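Local coordinates for malonyl CoA-acyl carrier protein transacylase (Mycobacterium tuberculosis, PDB 2QC3) that transfers malonyl groups from coenzyme A to holo acyl carrier protein, supplying malonyl-ACP for fatty acid biosynthesis, at residues 8-13 with 55-60; 15-20 with 61-66; 32-37 with 68-73; 94-99 with 111-116. All coordinates share one frame; numbering follows the deposited sequence.

Contact 1: residues 8-13 with 55-60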
loop_
_atom_site.group_PDB
_atom_site.type_symbol
_atom_site.label_atom_id
_atom_site.label_comp_id
_atom_site.label_asym_id
_atom_site.label_seq_id
_atom_site.Cartn_x
_atom_site.Cartn_y
_atom_site.Cartn_z
ATOM N N PRO A 8 -3.872 2.810 0.924
ATOM C CA PRO A 8 -2.525 3.385 0.899
ATOM C C PRO A 8 -1.401 2.471 1.374
ATOM O O PRO A 8 -1.631 1.500 2.101
ATOM C CB PRO A 8 -2.669 4.622 1.783
ATOM C CG PRO A 8 -3.655 4.162 2.820
ATOM C CD PRO A 8 -4.698 3.460 1.960
ATOM N N GLY A 9 -0.183 2.799 0.939
ATOM C CA GLY A 9 0.998 2.047 1.322
ATOM C C GLY A 9 1.887 2.893 2.224
ATOM O O GLY A 9 1.449 3.930 2.726
ATOM N N GLN A 10 3.136 2.475 2.417
ATOM C CA GLN A 10 4.052 3.211 3.289
ATOM C C GLN A 10 4.315 4.646 2.845
ATOM O O GLN A 10 4.164 4.989 1.668
ATOM C CB GLN A 10 5.389 2.471 3.422
ATOM C CG GLN A 10 5.293 1.098 4.070
ATOM C CD GLN A 10 6.658 0.441 4.260
ATOM O OE1 GLN A 10 7.495 0.922 5.023
ATOM N NE2 GLN A 10 6.882 -0.664 3.565
ATOM N N GLY A 11 4.716 5.475 3.805
ATOM C CA GLY A 11 5.005 6.867 3.520
ATOM C C GLY A 11 3.898 7.794 3.981
ATOM O O GLY A 11 4.085 9.006 4.057
ATOM N N SER A 12 2.742 7.222 4.299
ATOM C CA SER A 12 1.601 8.009 4.744
ATOM C C SER A 12 1.385 7.968 6.255
ATOM O O SER A 12 0.695 8.824 6.813
ATOM C CB SER A 12 0.338 7.526 4.028
ATOM O OG SER A 12 0.209 6.116 4.129
ATOM N N GLN A 13 1.980 6.982 6.921
ATOM C CA GLN A 13 1.826 6.854 8.365
ATOM C C GLN A 13 2.303 8.094 9.118
ATOM O O GLN A 13 3.286 8.725 8.734
ATOM C CB GLN A 13 2.572 5.618 8.877
ATOM C CG GLN A 13 4.094 5.679 8.803
ATOM C CD GLN A 13 4.631 5.672 7.389
ATOM O OE1 GLN A 13 4.026 5.104 6.485
ATOM N NE2 GLN A 13 5.791 6.292 7.196
ATOM N N THR A 55 8.152 4.905 11.577
ATOM C CA THR A 55 8.637 4.896 10.205
ATOM C C THR A 55 9.423 3.604 9.958
ATOM O O THR A 55 9.812 3.304 8.831
ATOM C CB THR A 55 9.513 6.128 9.924
ATOM O OG1 THR A 55 8.718 7.309 10.090
ATOM C CG2 THR A 55 10.047 6.100 8.500
ATOM N N ASP A 56 9.649 2.847 11.028
ATOM C CA ASP A 56 10.341 1.561 10.945
ATOM C C ASP A 56 9.392 0.666 10.143
ATOM O O ASP A 56 8.258 0.438 10.555
ATOM C CB ASP A 56 10.538 0.998 12.353
ATOM C CG ASP A 56 11.134 -0.393 12.354
ATOM O OD1 ASP A 56 11.322 -0.945 13.458
ATOM O OD2 ASP A 56 11.416 -0.933 11.262
ATOM N N THR A 57 9.849 0.169 8.998
ATOM C CA THR A 57 8.991 -0.645 8.139
ATOM C C THR A 57 8.329 -1.816 8.850
ATOM O O THR A 57 7.205 -2.194 8.519
ATOM C CB THR A 57 9.763 -1.153 6.893
ATOM O OG1 THR A 57 8.822 -1.521 5.873
ATOM C CG2 THR A 57 10.645 -2.352 7.248
ATOM N N ALA A 58 9.012 -2.383 9.837
ATOM C CA ALA A 58 8.456 -3.507 10.572
ATOM C C ALA A 58 7.209 -3.075 11.349
ATOM O O ALA A 58 6.374 -3.903 11.710
ATOM C CB ALA A 58 9.505 -4.075 11.517
ATOM N N VAL A 59 7.089 -1.774 11.596
ATOM C CA VAL A 59 5.959 -1.216 12.334
ATOM C C VAL A 59 4.924 -0.505 11.459
ATOM O O VAL A 59 3.719 -0.724 11.603
ATOM C CB VAL A 59 6.455 -0.214 13.421
ATOM C CG1 VAL A 59 5.324 0.714 13.843
ATOM C CG2 VAL A 59 6.981 -0.980 14.630
ATOM N N ALA A 60 5.385 0.347 10.553
ATOM C CA ALA A 60 4.461 1.089 9.700
ATOM C C ALA A 60 3.579 0.216 8.822
ATOM O O ALA A 60 2.435 0.567 8.535
ATOM C CB ALA A 60 5.223 2.073 8.835
HETATM O O HOH W 1 9.166 2.972 5.833
#

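Contact 2: residues 15-20 with 61-66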
loop_
_atom_site.group_PDB
_atom_site.type_symbol
_atom_site.label_atom_id
_atom_site.label_comp_id
_atom_site.label_asym_id
_atom_site.label_seq_id
_atom_site.Cartn_x
_atom_site.Cartn_y
_atom_site.Cartn_z
ATOM N N GLU A 15 2.278 9.904 13.408
ATOM C CA GLU A 15 1.985 9.701 14.824
ATOM C C GLU A 15 0.535 10.053 15.153
ATOM O O GLU A 15 -0.028 11.004 14.605
ATOM C CB GLU A 15 2.948 10.522 15.692
ATOM C CG GLU A 15 3.082 11.984 15.298
ATOM C CD GLU A 15 4.166 12.704 16.092
ATOM O OE1 GLU A 15 5.350 12.309 15.995
ATOM O OE2 GLU A 15 3.830 13.666 16.816
ATOM N N GLY A 16 -0.069 9.262 16.035
ATOM C CA GLY A 16 -1.449 9.489 16.427
ATOM C C GLY A 16 -2.464 9.171 15.344
ATOM O O GLY A 16 -3.642 9.493 15.487
ATOM N N MET A 17 -2.018 8.528 14.267
ATOM C CA MET A 17 -2.903 8.182 13.155
ATOM C C MET A 17 -4.119 7.331 13.540
ATOM O O MET A 17 -5.140 7.357 12.852
ATOM C CB MET A 17 -2.107 7.473 12.052
ATOM C CG MET A 17 -1.409 6.194 12.494
ATOM S SD MET A 17 -0.362 5.480 11.203
ATOM C CE MET A 17 -1.570 4.520 10.301
ATOM N N LEU A 18 -4.019 6.582 14.634
ATOM C CA LEU A 18 -5.129 5.740 15.069
ATOM C C LEU A 18 -6.024 6.389 16.121
ATOM O O LEU A 18 -7.127 5.905 16.383
ATOM C CB LEU A 18 -4.607 4.416 15.630
ATOM C CG LEU A 18 -3.956 3.418 14.678
ATOM C CD1 LEU A 18 -3.673 2.127 15.435
ATOM C CD2 LEU A 18 -4.881 3.152 13.500
ATOM N N SER A 19 -5.549 7.475 16.726
ATOM C CA SER A 19 -6.312 8.168 17.765
ATOM C C SER A 19 -7.772 8.410 17.410
ATOM O O SER A 19 -8.674 7.991 18.133
ATOM C CB SER A 19 -5.650 9.503 18.106
ATOM O OG SER A 19 -4.385 9.284 18.695
ATOM N N PRO A 20 -8.023 9.082 16.281
ATOM C CA PRO A 20 -9.402 9.357 15.876
ATOM C C PRO A 20 -10.229 8.123 15.534
ATOM O O PRO A 20 -11.440 8.225 15.354
ATOM C CB PRO A 20 -9.222 10.291 14.689
ATOM C CG PRO A 20 -7.946 9.790 14.069
ATOM C CD PRO A 20 -7.067 9.574 15.272
ATOM N N GLN A 61 4.096 -0.924 8.389
ATOM C CA GLN A 61 3.295 -1.780 7.536
ATOM C C GLN A 61 2.029 -2.317 8.242
ATOM O O GLN A 61 0.916 -2.139 7.742
ATOM C CB GLN A 61 4.168 -2.909 6.967
ATOM C CG GLN A 61 5.106 -2.463 5.862
ATOM C CD GLN A 61 5.703 -3.624 5.096
ATOM O OE1 GLN A 61 4.987 -4.494 4.611
ATOM N NE2 GLN A 61 7.023 -3.632 4.969
ATOM N N PRO A 62 2.172 -2.964 9.415
ATOM C CA PRO A 62 0.960 -3.463 10.071
ATOM C C PRO A 62 0.105 -2.322 10.620
ATOM O O PRO A 62 -1.113 -2.435 10.718
ATOM C CB PRO A 62 1.513 -4.362 11.176
ATOM C CG PRO A 62 2.782 -3.670 11.549
ATOM C CD PRO A 62 3.368 -3.304 10.205
ATOM N N LEU A 63 0.759 -1.222 10.974
ATOM C CA LEU A 63 0.071 -0.058 11.513
ATOM C C LEU A 63 -0.808 0.561 10.428
ATOM O O LEU A 63 -1.971 0.894 10.669
ATOM C CB LEU A 63 1.103 0.956 12.014
ATOM C CG LEU A 63 0.633 2.123 12.889
ATOM C CD1 LEU A 63 -0.073 1.594 14.134
ATOM C CD2 LEU A 63 1.845 2.968 13.278
ATOM N N ILE A 64 -0.251 0.704 9.228
ATOM C CA ILE A 64 -1.000 1.261 8.108
ATOM C C ILE A 64 -2.183 0.368 7.747
ATOM O O ILE A 64 -3.288 0.862 7.519
ATOM C CB ILE A 64 -0.101 1.446 6.868
ATOM C CG1 ILE A 64 0.909 2.563 7.135
ATOM C CG2 ILE A 64 -0.951 1.789 5.633
ATOM C CD1 ILE A 64 1.998 2.665 6.089
ATOM N N VAL A 65 -1.952 -0.942 7.691
ATOM C CA VAL A 65 -3.018 -1.883 7.373
ATOM C C VAL A 65 -4.074 -1.830 8.475
ATOM O O VAL A 65 -5.270 -1.892 8.197
ATOM C CB VAL A 65 -2.477 -3.341 7.233
ATOM C CG1 VAL A 65 -3.637 -4.329 7.163
ATOM C CG2 VAL A 65 -1.630 -3.463 5.970
ATOM N N ALA A 66 -3.629 -1.702 9.727
ATOM C CA ALA A 66 -4.555 -1.634 10.862
ATOM C C ALA A 66 -5.469 -0.404 10.752
ATOM O O ALA A 66 -6.678 -0.498 10.955
ATOM C CB ALA A 66 -3.773 -1.592 12.187
#

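Contact 3: residues 32-37 with 68-73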
loop_
_atom_site.group_PDB
_atom_site.type_symbol
_atom_site.label_atom_id
_atom_site.label_comp_id
_atom_site.label_asym_id
_atom_site.label_seq_id
_atom_site.Cartn_x
_atom_site.Cartn_y
_atom_site.Cartn_z
ATOM N N ALA A 32 -6.660 -4.565 19.843
ATOM C CA ALA A 32 -6.111 -5.483 20.830
ATOM C C ALA A 32 -5.956 -6.840 20.162
ATOM O O ALA A 32 -4.924 -7.490 20.286
ATOM C CB ALA A 32 -7.044 -5.590 22.036
ATOM N N ALA A 33 -6.992 -7.250 19.441
ATOM C CA ALA A 33 -6.982 -8.523 18.733
ATOM C C ALA A 33 -5.896 -8.538 17.659
ATOM O O ALA A 33 -5.234 -9.557 17.446
ATOM C CB ALA A 33 -8.344 -8.775 18.102
ATOM N N TRP A 34 -5.718 -7.404 16.985
ATOM C CA TRP A 34 -4.717 -7.295 15.928
ATOM C C TRP A 34 -3.310 -7.156 16.496
ATOM O O TRP A 34 -2.336 -7.600 15.878
ATOM C CB TRP A 34 -5.043 -6.109 15.009
ATOM C CG TRP A 34 -6.350 -6.276 14.284
ATOM C CD1 TRP A 34 -7.067 -7.428 14.151
ATOM C CD2 TRP A 34 -7.086 -5.264 13.579
ATOM N NE1 TRP A 34 -8.200 -7.202 13.409
ATOM C CE2 TRP A 34 -8.237 -5.884 13.041
ATOM C CE3 TRP A 34 -6.881 -3.898 13.343
ATOM C CZ2 TRP A 34 -9.187 -5.183 12.288
ATOM C CZ3 TRP A 34 -7.828 -3.199 12.588
ATOM C CH2 TRP A 34 -8.964 -3.847 12.068
ATOM N N SER A 35 -3.204 -6.538 17.669
ATOM C CA SER A 35 -1.913 -6.368 18.323
ATOM C C SER A 35 -1.386 -7.742 18.708
ATOM O O SER A 35 -0.178 -7.971 18.745
ATOM C CB SER A 35 -2.050 -5.512 19.583
ATOM O OG SER A 35 -2.213 -4.147 19.260
ATOM N N LYS A 36 -2.311 -8.649 18.998
ATOM C CA LYS A 36 -1.966 -10.006 19.384
ATOM C C LYS A 36 -1.523 -10.801 18.164
ATOM O O LYS A 36 -0.493 -11.470 18.191
ATOM C CB LYS A 36 -3.172 -10.686 20.032
ATOM C CG LYS A 36 -2.884 -12.056 20.619
ATOM C CD LYS A 36 -4.128 -12.615 21.294
ATOM C CE LYS A 36 -3.881 -13.990 21.882
ATOM N NZ LYS A 36 -5.116 -14.538 22.525
ATOM N N ALA A 37 -2.310 -10.717 17.095
ATOM C CA ALA A 37 -2.018 -11.427 15.851
ATOM C C ALA A 37 -0.678 -11.008 15.256
ATOM O O ALA A 37 0.034 -11.828 14.682
ATOM C CB ALA A 37 -3.139 -11.182 14.834
ATOM N N THR A 68 -6.216 1.229 8.062
ATOM C CA THR A 68 -7.090 1.017 6.921
ATOM C C THR A 68 -8.289 0.142 7.229
ATOM O O THR A 68 -9.421 0.483 6.877
ATOM C CB THR A 68 -6.332 0.410 5.716
ATOM O OG1 THR A 68 -5.427 1.386 5.195
ATOM C CG2 THR A 68 -7.312 0.008 4.602
ATOM N N LEU A 69 -8.042 -0.978 7.897
ATOM C CA LEU A 69 -9.114 -1.901 8.211
ATOM C C LEU A 69 -10.065 -1.410 9.299
ATOM O O LEU A 69 -11.234 -1.783 9.301
ATOM C CB LEU A 69 -8.526 -3.278 8.544
ATOM C CG LEU A 69 -7.669 -3.808 7.375
ATOM C CD1 LEU A 69 -7.199 -5.235 7.653
ATOM C CD2 LEU A 69 -8.485 -3.753 6.076
ATOM N N LEU A 70 -9.588 -0.586 10.225
ATOM C CA LEU A 70 -10.483 -0.058 11.258
ATOM C C LEU A 70 -11.578 0.724 10.538
ATOM O O LEU A 70 -12.766 0.582 10.841
ATOM C CB LEU A 70 -9.742 0.886 12.207
ATOM C CG LEU A 70 -8.853 0.284 13.292
ATOM C CD1 LEU A 70 -8.137 1.406 14.018
ATOM C CD2 LEU A 70 -9.697 -0.536 14.265
ATOM N N ALA A 71 -11.160 1.537 9.570
ATOM C CA ALA A 71 -12.077 2.351 8.784
ATOM C C ALA A 71 -13.003 1.451 7.986
ATOM O O ALA A 71 -14.211 1.689 7.914
ATOM C CB ALA A 71 -11.294 3.260 7.849
ATOM N N HIS A 72 -12.432 0.418 7.378
ATOM C CA HIS A 72 -13.225 -0.518 6.599
ATOM C C HIS A 72 -14.204 -1.259 7.497
ATOM O O HIS A 72 -15.340 -1.527 7.104
ATOM C CB HIS A 72 -12.340 -1.547 5.906
ATOM C CG HIS A 72 -13.106 -2.716 5.373
ATOM N ND1 HIS A 72 -13.966 -2.614 4.299
ATOM C CD2 HIS A 72 -13.182 -4.001 5.795
ATOM C CE1 HIS A 72 -14.535 -3.786 4.082
ATOM N NE2 HIS A 72 -14.077 -4.645 4.976
ATOM N N GLN A 73 -13.741 -1.611 8.692
ATOM C CA GLN A 73 -14.566 -2.322 9.655
ATOM C C GLN A 73 -15.785 -1.482 9.993
ATOM O O GLN A 73 -16.915 -1.966 9.959
ATOM C CB GLN A 73 -13.775 -2.598 10.934
ATOM C CG GLN A 73 -12.706 -3.660 10.800
ATOM C CD GLN A 73 -13.277 -5.000 10.416
ATOM O OE1 GLN A 73 -13.828 -5.164 9.327
ATOM N NE2 GLN A 73 -13.155 -5.972 11.312
#

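Contact 4: residues 94-99 with 111-116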
loop_
_atom_site.group_PDB
_atom_site.type_symbol
_atom_site.label_atom_id
_atom_site.label_comp_id
_atom_site.label_asym_id
_atom_site.label_seq_id
_atom_site.Cartn_x
_atom_site.Cartn_y
_atom_site.Cartn_z
ATOM N N GLY A 94 -0.331 -1.670 1.046
ATOM C CA GLY A 94 -1.769 -1.446 1.015
ATOM C C GLY A 94 -2.520 -2.602 0.379
ATOM O O GLY A 94 -3.711 -2.785 0.613
ATOM N N GLU A 95 -1.840 -3.394 -0.436
ATOM C CA GLU A 95 -2.514 -4.538 -1.048
ATOM C C GLU A 95 -3.077 -5.515 -0.015
ATOM O O GLU A 95 -4.129 -6.113 -0.234
ATOM C CB GLU A 95 -1.572 -5.288 -1.983
ATOM C CG GLU A 95 -1.189 -4.499 -3.222
ATOM C CD GLU A 95 -0.874 -5.400 -4.388
ATOM O OE1 GLU A 95 -1.578 -5.303 -5.418
ATOM O OE2 GLU A 95 0.071 -6.212 -4.270
ATOM N N ILE A 96 -2.385 -5.685 1.109
ATOM C CA ILE A 96 -2.866 -6.612 2.136
ATOM C C ILE A 96 -4.215 -6.142 2.670
ATOM O O ILE A 96 -5.126 -6.946 2.874
ATOM C CB ILE A 96 -1.848 -6.751 3.303
ATOM C CG1 ILE A 96 -0.603 -7.508 2.811
ATOM C CG2 ILE A 96 -2.478 -7.500 4.463
ATOM C CD1 ILE A 96 0.525 -7.603 3.834
ATOM N N ALA A 97 -4.335 -4.836 2.888
ATOM C CA ALA A 97 -5.581 -4.250 3.366
ATOM C C ALA A 97 -6.632 -4.390 2.262
ATOM O O ALA A 97 -7.790 -4.726 2.530
ATOM C CB ALA A 97 -5.366 -2.776 3.719
ATOM N N ALA A 98 -6.222 -4.145 1.020
ATOM C CA ALA A 98 -7.128 -4.269 -0.124
ATOM C C ALA A 98 -7.679 -5.690 -0.202
ATOM O O ALA A 98 -8.858 -5.896 -0.510
ATOM C CB ALA A 98 -6.401 -3.927 -1.419
ATOM N N TYR A 99 -6.822 -6.671 0.071
ATOM C CA TYR A 99 -7.235 -8.069 0.039
ATOM C C TYR A 99 -8.311 -8.333 1.083
ATOM O O TYR A 99 -9.289 -9.031 0.815
ATOM C CB TYR A 99 -6.034 -8.986 0.289
ATOM C CG TYR A 99 -5.239 -9.298 -0.951
ATOM C CD1 TYR A 99 -5.031 -8.328 -1.929
ATOM C CD2 TYR A 99 -4.681 -10.564 -1.144
ATOM C CE1 TYR A 99 -4.291 -8.603 -3.064
ATOM C CE2 TYR A 99 -3.931 -10.851 -2.283
ATOM C CZ TYR A 99 -3.744 -9.867 -3.237
ATOM O OH TYR A 99 -3.015 -10.130 -4.370
ATOM N N VAL A 111 -3.503 -8.010 9.217
ATOM C CA VAL A 111 -2.566 -7.241 10.024
ATOM C C VAL A 111 -1.339 -8.060 10.409
ATOM O O VAL A 111 -0.216 -7.568 10.327
ATOM C CB VAL A 111 -3.239 -6.695 11.290
ATOM C CG1 VAL A 111 -2.205 -6.015 12.177
ATOM C CG2 VAL A 111 -4.333 -5.697 10.895
ATOM N N ALA A 112 -1.554 -9.307 10.819
ATOM C CA ALA A 112 -0.449 -10.187 11.198
ATOM C C ALA A 112 0.445 -10.481 9.988
ATOM O O ALA A 112 1.663 -10.585 10.123
ATOM C CB ALA A 112 -0.987 -11.493 11.772
ATOM N N LEU A 113 -0.171 -10.626 8.813
ATOM C CA LEU A 113 0.574 -10.899 7.589
ATOM C C LEU A 113 1.390 -9.662 7.240
ATOM O O LEU A 113 2.517 -9.745 6.754
ATOM C CB LEU A 113 -0.385 -11.223 6.439
ATOM C CG LEU A 113 0.305 -11.518 5.104
ATOM C CD1 LEU A 113 1.196 -12.757 5.260
ATOM C CD2 LEU A 113 -0.740 -11.726 4.009
ATOM N N ALA A 114 0.799 -8.506 7.487
ATOM C CA ALA A 114 1.473 -7.257 7.226
ATOM C C ALA A 114 2.678 -7.128 8.187
ATOM O O ALA A 114 3.762 -6.694 7.788
ATOM C CB ALA A 114 0.480 -6.100 7.412
ATOM N N ALA A 115 2.495 -7.514 9.445
ATOM C CA ALA A 115 3.579 -7.444 10.423
ATOM C C ALA A 115 4.740 -8.355 10.007
ATOM O O ALA A 115 5.908 -8.027 10.216
ATOM C CB ALA A 115 3.064 -7.842 11.804
ATOM N N THR A 116 4.414 -9.504 9.423
ATOM C CA THR A 116 5.438 -10.437 8.965
ATOM C C THR A 116 6.177 -9.829 7.777
ATOM O O THR A 116 7.401 -9.920 7.677
ATOM C CB THR A 116 4.825 -11.772 8.521
ATOM O OG1 THR A 116 4.269 -12.435 9.655
ATOM C CG2 THR A 116 5.883 -12.666 7.895
#

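Contact 1: residues 8-13 with 55-60
Gln10 and Gln13 reach from a loop with a type II turn at Gly9-Ser12 to the N-terminal turn of a helix, the backbones coming closest at Gln13 and Ala60, whose CA atoms are 6.5 Å apart. The polar grip is at Gln10. Its chain is extended beyond CG, and OE1 accepts from Thr57 OG1 at 2.9 Å; the C=O...donor angle of 99° and a 31° tilt from the carbonyl plane put the hydroxyl beside the C=O bond. A water donates to the same Gln10 OE1 at 2.8 Å and to Thr55 O, so two donors fix that oxygen. Gln13 bends at chi2 (-68°) and folds back over the turn that precedes it, where OE1 accepts from Gly11 N at 2.8 Å on an in-plane lone pair. That bond holds the amide while Gln13 CG rests on Ala60 CB at 3.8 Å. The sequence Gly9-Gln10-Gly11-Ser12-Gln13 is the GQGSQ motif of FabD enzymes; in relatives, the backbone N-H at the position of Gln10 contributes to the oxyanion hole. Here the loop leaves strand 2-7 and lies against the start of helix 57-77, with Gln10 also touching Val93 beside the predicted nucleophile Ser92.

Contact 2: residues 15-20 with 61-66
Met17 and Leu18, adjacent in a type I turn from Gly16 to Ser19, both meet Leu63 of a helix, and Met17 also reaches Ile64. In the acyltransferase fold, the turn that follows the GQGSQ loop packs on a flank of helix 57-77, which is kinked where the N of Pro62 makes no bond to the preceding turn. Leu63 is the centre of the contact, and its two methyl branches divide the work. Leu63 leaves its helix alongside the loop rather than at it; with CG anti to the backbone N (chi1 -167°) the branched end is brought nearer. Leu63 CD1 meets Leu18 CD1 at 3.9 Å, methyl to methyl, the two chains running obliquely to each other. Leu63 CD2 serves the other residue, lying 3.9 Å from Met17 SD. Met17 also passes Leu63 at a slant, so its thioether lies against the branch point, with SD 3.9 Å from Leu63 CG as well. All four touching residues are buried and no hydrogen bond joins the segments, so van der Waals packing carries the contact. The group is enclosed by further apolar side chains: both Met17 and Leu18 touch Ala67 one turn along, while Leu45 of helix 42-47 packs on Leu63. A backbone hydrogen bond between Leu18 and Gly46 ties the turn to that same short helix. A turn about the CG-SD bond of Met17 (chi3 -85°) carries the CE methyl on to the helix backbone, 3.7 Å from Leu63 O and 4.0 Å from Ile64 CA.

Contact 3: residues 32-37 with 68-73
Trp34 dominates this contact, the six-membered part of its indole entering between Leu69, Leu70 and Gln73. Its second torsion explains the reach: at a chi2 of -15° CD1 is nearly eclipsed with CA, so the fused benzene ring is swung outward and leads the approach. The outermost atom, Trp34 CH2, lies 3.6 Å from Leu69 CB, and the neighbouring Trp34 CZ3 is 3.7 Å from Leu70 CD2. Both leucines approach at an oblique angle to the ring. Leu70 starts out alongside the other helix, but its branched end turns in, so that CG as well as CD2 lies against CZ3. Between the two leucine side chains the ring's rim also comes close to the backbone, with Leu70 N in the indole plane, 3.8 Å from Trp34 CH2. The setting is a helix-helix interface: helices 27-37 and 57-77 run roughly antiparallel, at 142° between the directions of the two segments, and the segment axes are 12.7 Å apart. Such a wide spacing is bridged by the length of the indole. The carbonyl O of Ala66, a turn earlier on helix 57-77, also touches the ring. Gln73 appears to bring its aliphatic part to the ring's edge, but this is tentative, because Gln73 CG sits too close to Leu69 O in the model and its place is less sure. Ala107 and Asp108 of helix 107-125 also touch Trp34.

Contact 4: residues 94-99 with 111-116
Ile96 points at Leu113 and Ala114, and apolar contact through its CD1 methyl accounts for the meeting of the two helices. The Ile96 chain is extended at chi2 (175°), which sends CD1 outward to its full length. There it lies 3.5 Å from Ala114 CA and 3.9 Å from Ala114 CB, touching backbone and methyl alike. On the neighbouring residue, CD1 reaches Leu113 CG at 4.1 Å. The small side chain of Ala114 lets the backbones draw close, Ile96 CA and Ala114 CA being 6.7 Å apart. Helix 94-101 follows strand 86-90 through the Gly90, Ser92, Gly94 pattern of a nucleophile elbow, consistent with Ser92 being the probable nucleophile; Ile96 thus packs the helix behind that turn against helix 107-125. Leu241 of helix 234-243 touches both Ile96 and Leu113, extending the apolar cluster. Hydrogen bonding, by contrast, runs within each helix, as in Ala98 N to Gly94 O at 2.9 Å and Ala115 N to Val111 O at 2.9 Å, and none crosses between the segments. Polar side chains of the same helix as Ile96 are bound in other directions: Glu95 OE1 to Asn225 N, and Tyr99 OH to Ala237 O.

In the fold
Helix 57-77 links contacts 1, 2 and 3, which meet it successively along its length: the GQGSQ loop at its start, the following turn next, and helix 27-37 farther on. Contact 4 joins two other helices but touches this system, Val65 CG2 lying 3.7 Å from Ala114 CB and Trp34 packing on Val111. The chemistry changes along the way. Contact 1, partly buried and nearest the predicted catalytic residues, with Gln10 about 6 Å from Ser92 between side chains, is the one with hydrogen bonding and a bridging water. Contacts 2, 3 and 4 are buried and carried by apolar contact, contact 3 lying away from the predicted catalytic residues, about 16 Å from the chain's centre.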